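Local coordinates for GTN Reductase (PDB 5N6G), which probably reduces activated carbon-carbon double bonds with a flavin mononucleotide cofactor, as an ene-reductase of the Old Yellow Enzyme family, at residues E176-A180 with N181-I185; V253-L256 with G257-L261. All blocks are in the same frame, centred on the assembly; numbering follows the deposited sequence. Where two conformers were deposited one is given.

Contact 1. Residues E176-A180 with N181-I185; sequences EIHAA and NGYLI. With 8OZ (2-Phenylacrylic acid), chain C; FMN (flavin mononucleotide), chain B.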
loop_
_atom_site.group_PDB
_atom_site.type_symbol
_atom_site.label_atom_id
_atom_site.label_comp_id
_atom_site.label_asym_id
_atom_site.label_seq_id
_atom_site.Cartn_x
_atom_site.Cartn_y
_atom_site.Cartn_z
ATOM N N GLU A 176 3.926 -6.034 0.178
ATOM C CA GLU A 176 3.990 -4.814 -0.608
ATOM C C GLU A 176 4.461 -3.700 0.313
ATOM O O GLU A 176 3.771 -3.364 1.280
ATOM C CB GLU A 176 2.633 -4.465 -1.220
ATOM C CG GLU A 176 2.633 -3.144 -1.975
ATOM C CD GLU A 176 1.314 -2.839 -2.678
ATOM O OE1 GLU A 176 1.063 -3.358 -3.807
ATOM O OE2 GLU A 176 0.538 -2.034 -2.113
ATOM N N ILE A 177 5.611 -3.117 0.015
ATOM C CA ILE A 177 6.070 -1.970 0.791
ATOM C C ILE A 177 5.212 -0.768 0.420
ATOM O O ILE A 177 5.134 -0.383 -0.747
ATOM C CB ILE A 177 7.556 -1.694 0.524
ATOM C CG1 ILE A 177 8.432 -2.824 1.043
ATOM C CG2 ILE A 177 7.965 -0.402 1.171
ATOM C CD1 ILE A 177 9.820 -2.874 0.389
ATOM N N HIS A 178 4.565 -0.155 1.409
ATOM C CA HIS A 178 3.795 1.064 1.163
ATOM C C HIS A 178 4.742 2.242 0.994
ATOM O O HIS A 178 5.238 2.806 1.975
ATOM C CB HIS A 178 2.823 1.332 2.296
ATOM C CG HIS A 178 1.721 2.272 1.934
ATOM N ND1 HIS A 178 1.831 3.206 0.926
ATOM C CD2 HIS A 178 0.469 2.409 2.438
ATOM C CE1 HIS A 178 0.689 3.861 0.807
ATOM N NE2 HIS A 178 -0.149 3.408 1.723
ATOM N N ALA A 179 4.978 2.652 -0.249
ATOM C CA ALA A 179 5.850 3.785 -0.522
ATOM C C ALA A 179 5.087 4.852 -1.284
ATOM O O ALA A 179 5.651 5.569 -2.123
ATOM C CB ALA A 179 7.092 3.357 -1.292
ATOM N N ALA A 180 3.806 4.986 -0.961
ATOM C CA ALA A 180 2.863 5.787 -1.702
ATOM C C ALA A 180 2.091 6.715 -0.754
ATOM O O ALA A 180 2.300 6.728 0.461
ATOM C CB ALA A 180 1.902 4.883 -2.502
ATOM N N ASN A 181 1.254 7.540 -1.359
ATOM C CA ASN A 181 0.208 8.333 -0.710
ATOM C C ASN A 181 0.692 9.162 0.477
ATOM O O ASN A 181 -0.040 9.366 1.443
ATOM C CB ASN A 181 -0.953 7.441 -0.300
ATOM C CG ASN A 181 -1.568 6.751 -1.491
ATOM O OD1 ASN A 181 -1.536 7.278 -2.604
ATOM N ND2 ASN A 181 -2.126 5.584 -1.277
ATOM N N GLY A 182 1.872 9.756 0.347
ATOM C CA GLY A 182 2.310 10.739 1.337
ATOM C C GLY A 182 2.755 10.193 2.675
ATOM O O GLY A 182 2.867 10.977 3.618
ATOM N N TYR A 183 2.986 8.892 2.802
ATOM C CA TYR A 183 3.414 8.319 4.072
ATOM C C TYR A 183 4.940 8.375 4.177
ATOM O O TYR A 183 5.589 9.153 3.478
ATOM C CB TYR A 183 2.787 6.940 4.250
ATOM C CG TYR A 183 1.277 7.099 4.400
ATOM C CD1 TYR A 183 0.738 7.729 5.504
ATOM C CD2 TYR A 183 0.400 6.666 3.411
ATOM C CE1 TYR A 183 -0.639 7.882 5.657
ATOM C CE2 TYR A 183 -0.982 6.840 3.550
ATOM C CZ TYR A 183 -1.484 7.430 4.678
ATOM O OH TYR A 183 -2.836 7.602 4.836
ATOM N N LEU A 184 5.525 7.647 5.127
ATOM C CA LEU A 184 6.909 7.941 5.529
ATOM C C LEU A 184 7.877 7.908 4.350
ATOM O O LEU A 184 8.718 8.803 4.216
ATOM C CB LEU A 184 7.380 6.970 6.606
ATOM C CG LEU A 184 8.807 7.236 7.121
ATOM C CD1 LEU A 184 8.881 8.549 7.869
ATOM C CD2 LEU A 184 9.306 6.066 7.997
ATOM N N ILE A 185 7.848 6.843 3.549
ATOM C CA ILE A 185 8.843 6.719 2.490
ATOM C C ILE A 185 8.681 7.856 1.499
ATOM O O ILE A 185 9.669 8.449 1.048
ATOM C CB ILE A 185 8.755 5.340 1.818
ATOM C CG1 ILE A 185 9.119 4.247 2.834
ATOM C CG2 ILE A 185 9.728 5.250 0.642
ATOM C CD1 ILE A 185 8.904 2.823 2.348
HETATM C C4 8OZ C . -7.772 5.951 3.283
HETATM C C5 8OZ C . -7.942 6.168 4.631
HETATM C C6 8OZ C . -6.881 5.983 5.489
HETATM C C7 8OZ C . -5.655 5.565 5.006
HETATM C C8 8OZ C . -3.604 5.334 1.888
HETATM C C 8OZ C . -3.564 3.808 3.810
HETATM O O 8OZ C . -2.650 4.808 1.368
HETATM C C1 8OZ C . -4.194 4.766 3.144
HETATM C C2 8OZ C . -5.478 5.326 3.649
HETATM C C3 8OZ C . -6.549 5.538 2.786
HETATM O O1 8OZ C . -4.156 6.421 1.407
HETATM N N1 FMN B . -4.158 2.825 -0.637
HETATM C C2 FMN B . -3.102 2.213 -0.006
HETATM O O2 FMN B . -1.972 2.139 -0.538
HETATM N N3 FMN B . -3.295 1.638 1.231
HETATM C C4 FMN B . -4.472 1.646 1.954
HETATM O O4 FMN B . -4.551 1.061 3.034
HETATM C C4A FMN B . -5.571 2.320 1.296
HETATM N N5 FMN B . -6.732 2.343 1.900
HETATM C C5A FMN B . -7.811 2.846 1.194
HETATM C C6 FMN B . -9.072 2.773 1.774
HETATM C C7 FMN B . -10.204 3.156 1.068
HETATM C C7M FMN B . -11.554 3.028 1.729
HETATM C C8 FMN B . -10.081 3.633 -0.242
HETATM C C8M FMN B . -11.292 3.997 -1.058
HETATM C C9 FMN B . -8.819 3.732 -0.821
HETATM C C9A FMN B . -7.687 3.332 -0.112
HETATM N N10 FMN B . -6.409 3.312 -0.712
HETATM C C10 FMN B . -5.325 2.840 -0.024
HETATM C "C1'" FMN B . -6.304 3.632 -2.143
HETATM C "C2'" FMN B . -6.741 2.449 -2.997
HETATM O "O2'" FMN B . -5.839 1.348 -2.836
HETATM C "C3'" FMN B . -6.843 2.786 -4.485
HETATM O "O3'" FMN B . -5.598 3.310 -4.942
HETATM C "C4'" FMN B . -7.940 3.799 -4.809
HETATM O "O4'" FMN B . -9.185 3.376 -4.247
HETATM C "C5'" FMN B . -8.073 4.045 -6.301
HETATM O "O5'" FMN B . -8.460 2.832 -6.979
HETATM P P FMN B . -9.958 2.521 -7.524
HETATM O O1P FMN B . -10.239 3.588 -8.561
HETATM O O2P FMN B . -10.867 2.677 -6.316
HETATM O O3P FMN B . -9.878 1.139 -8.061
HETATM O O HOH W 1 5.614 4.803 3.938
#
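His178 and Tyr183 meet as an offset edge-to-face aromatic pair at the C-terminal end of strand 174-178, the fourth strand of the TIM barrel, where the active site of Old Yellow Enzymes lies. The edge of Tyr183 is directed at the imidazole face with the planes at 71°, and CD2 of Tyr183 comes within 3.7 Å of NE2 of His178. Between them the chain reverses in a type I' turn from Ala180 to Tyr183, closed by the nearly straight bond from Tyr183 N to Ala180 O. Asn181 and Gly182 both have positive phi there, a conformation that asparagine and glycine tolerate well.

The tightly packed part is apolar. The side chains of Ile185 and Ile177 cross at about a right angle, CD1 of Ile185 lying 3.6 Å from CG2 of Ile177, while CG2 of Ile185 rests on CB of Ala179 at 3.8 Å; the small alanine lets the helix start come close. Beside this core a water bridges the His178 carbonyl to Ile185 N, and helix 204-222 packs on Ile185 from outside.

The rest of the contact is polar and faces bound 2-phenylacrylic acid and the flavin. With CG anti to the backbone N (chi1 -161°), the imidazole of His178 turns into the pocket, and its ND1 accepts from Ala180 N close to the ring plane, which leaves NE2 as donor. Asn181 OD1 is held by Thr271, consistent with the amide orientation that turns ND2 to the ligand; Tyr183 OH is bonded to Tyr65. A single carboxylate oxygen, O of 2-phenylacrylic acid, receives both donors, His178 NE2 at 2.9 Å and Asn181 ND2 at 2.8 Å.

Contact 2. Residues V253-L256 with G257-L261; sequences VEQL and GKRNL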
loop_
_atom_site.group_PDB
_atom_site.type_symbol
_atom_site.label_atom_id
_atom_site.label_comp_id
_atom_site.label_asym_id
_atom_site.label_seq_id
_atom_site.Cartn_x
_atom_site.Cartn_y
_atom_site.Cartn_z
ATOM N N VAL A 253 12.716 3.858 -10.069
ATOM C CA VAL A 253 12.439 2.552 -10.671
ATOM C C VAL A 253 13.630 2.018 -11.453
ATOM O O VAL A 253 13.767 0.800 -11.594
ATOM C CB VAL A 253 11.184 2.512 -11.564
ATOM C CG1 VAL A 253 9.955 2.546 -10.749
ATOM C CG2 VAL A 253 11.224 3.561 -12.679
ATOM N N GLU A 254 14.523 2.877 -11.959
ATOM C CA GLU A 254 15.768 2.374 -12.513
ATOM C C GLU A 254 16.523 1.570 -11.460
ATOM O O GLU A 254 17.049 0.493 -11.744
ATOM C CB GLU A 254 16.607 3.544 -13.020
ATOM C CG GLU A 254 17.938 3.157 -13.571
ATOM C CD GLU A 254 18.952 4.289 -13.511
ATOM O OE1 GLU A 254 18.558 5.445 -13.223
ATOM O OE2 GLU A 254 20.150 4.014 -13.732
ATOM N N GLN A 255 16.569 2.082 -10.235
ATOM C CA GLN A 255 17.246 1.354 -9.175
ATOM C C GLN A 255 16.479 0.102 -8.783
ATOM O O GLN A 255 17.087 -0.941 -8.528
ATOM C CB GLN A 255 17.452 2.253 -7.958
ATOM C CG GLN A 255 18.225 3.517 -8.245
ATOM C CD GLN A 255 19.367 3.351 -9.223
ATOM O OE1 GLN A 255 20.251 2.529 -9.031
ATOM N NE2 GLN A 255 19.348 4.138 -10.288
ATOM N N LEU A 256 15.135 0.176 -8.737
ATOM C CA LEU A 256 14.339 -1.005 -8.413
ATOM C C LEU A 256 14.468 -2.079 -9.483
ATOM O O LEU A 256 14.354 -3.269 -9.183
ATOM C CB LEU A 256 12.873 -0.618 -8.215
ATOM C CG LEU A 256 12.614 0.278 -7.005
ATOM C CD1 LEU A 256 11.141 0.690 -7.009
ATOM C CD2 LEU A 256 12.933 -0.351 -5.683
ATOM N N GLY A 257 14.716 -1.675 -10.731
ATOM C CA GLY A 257 14.912 -2.622 -11.814
ATOM C C GLY A 257 16.120 -3.506 -11.647
ATOM O O GLY A 257 16.242 -4.530 -12.328
ATOM N N LYS A 258 17.029 -3.124 -10.760
ATOM C CA LYS A 258 18.241 -3.877 -10.481
ATOM C C LYS A 258 18.059 -4.910 -9.382
ATOM O O LYS A 258 18.981 -5.723 -9.162
ATOM C CB LYS A 258 19.349 -2.914 -10.075
ATOM C CG LYS A 258 19.766 -1.919 -11.151
ATOM C CD LYS A 258 20.659 -0.864 -10.557
ATOM C CE LYS A 258 21.102 0.140 -11.607
ATOM N NZ LYS A 258 22.003 1.147 -10.971
ATOM N N ARG A 259 16.895 -4.937 -8.734
ATOM C CA ARG A 259 16.718 -5.652 -7.467
ATOM C C ARG A 259 15.829 -6.898 -7.517
ATOM O O ARG A 259 15.510 -7.447 -6.460
ATOM C CB ARG A 259 16.209 -4.668 -6.421
ATOM C CG ARG A 259 17.351 -3.731 -5.983
ATOM C CD ARG A 259 16.871 -2.466 -5.414
ATOM N NE ARG A 259 17.854 -1.843 -4.534
ATOM C CZ ARG A 259 18.772 -0.951 -4.908
ATOM N NH1 ARG A 259 18.891 -0.554 -6.172
ATOM N NH2 ARG A 259 19.570 -0.427 -3.988
ATOM N N ASN A 260 15.436 -7.375 -8.689
ATOM C CA ASN A 260 14.784 -8.682 -8.790
ATOM C C ASN A 260 13.495 -8.752 -7.968
ATOM O O ASN A 260 13.162 -9.794 -7.397
ATOM C CB ASN A 260 15.753 -9.787 -8.371
ATOM C CG ASN A 260 16.929 -9.902 -9.320
ATOM O OD1 ASN A 260 18.080 -9.659 -8.957
ATOM N ND2 ASN A 260 16.632 -10.260 -10.551
ATOM N N LEU A 261 12.717 -7.669 -7.976
ATOM C CA LEU A 261 11.504 -7.583 -7.176
ATOM C C LEU A 261 10.331 -8.307 -7.837
ATOM O O LEU A 261 10.298 -8.539 -9.059
ATOM C CB LEU A 261 11.121 -6.128 -6.910
ATOM C CG LEU A 261 12.156 -5.287 -6.146
ATOM C CD1 LEU A 261 11.595 -3.914 -5.909
ATOM C CD2 LEU A 261 12.530 -5.950 -4.826
HETATM O O HOH W 2 12.882 -5.492 -9.958
#
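The last turn of helix 245-256 runs into a type I turn from Leu256 to Arg259, with Gly257 N, still at helical backbone angles, bonded to Val253 O at 2.8 Å and Arg259 N to Leu256 O at 3.1 Å. Gln255 O takes two donors from opposite faces of its carbonyl plane: Lys258 N, and NH1 of Arg259 at 3.0 Å. The guanidinium meets this oxygen with its edge; a long cationic side chain thus donates a hydrogen bond to a carbonyl of the last helical turn, where the helix dipole would probably suit positive charge. Its NE is paired with Asp216.

The side chains of Gln255 and Lys258 run alongside one another in the same direction. The glutamine bends at chi2 (-38°) while the lysine stays extended beyond CG, which brings NZ of Lys258 to OE1 of Gln255 at 3.0 Å. On the buried side, CD2 of Leu256 touches CD1 of Leu261 at 3.8 Å, and a water joins Leu256 O to Leu261 N. Both leucines pack on helix 204-222, Leu256 also meets Ile229 of strand 227-231, and Val253 lies against helix 286-295.

Contact 1 precedes contact 2 along the chain, and both belong to the same eight-stranded barrel. Their centres are about 17 Å apart and their nearest atoms about 7 Å, without touching. Residues 176-185 run from the end of strand 174-178 into the start of helix 184-189, centred about 6 Å from the chain's centre in space; residues 253-261, centred about 18 Å from it, lead from helix 245-256 toward strand 263-267. Helix 204-222 and strand 227-231 pack against both: Leu211 meets Ile185 and Leu256, Val215 meets Ile177 and Leu261, and Ile229 meets Ala179 and Leu256. Contact 1 thus contributes to the pocket that holds the flavin and 2-phenylacrylic acid, whereas contact 2 is a helix-to-strand connection of the barrel frame.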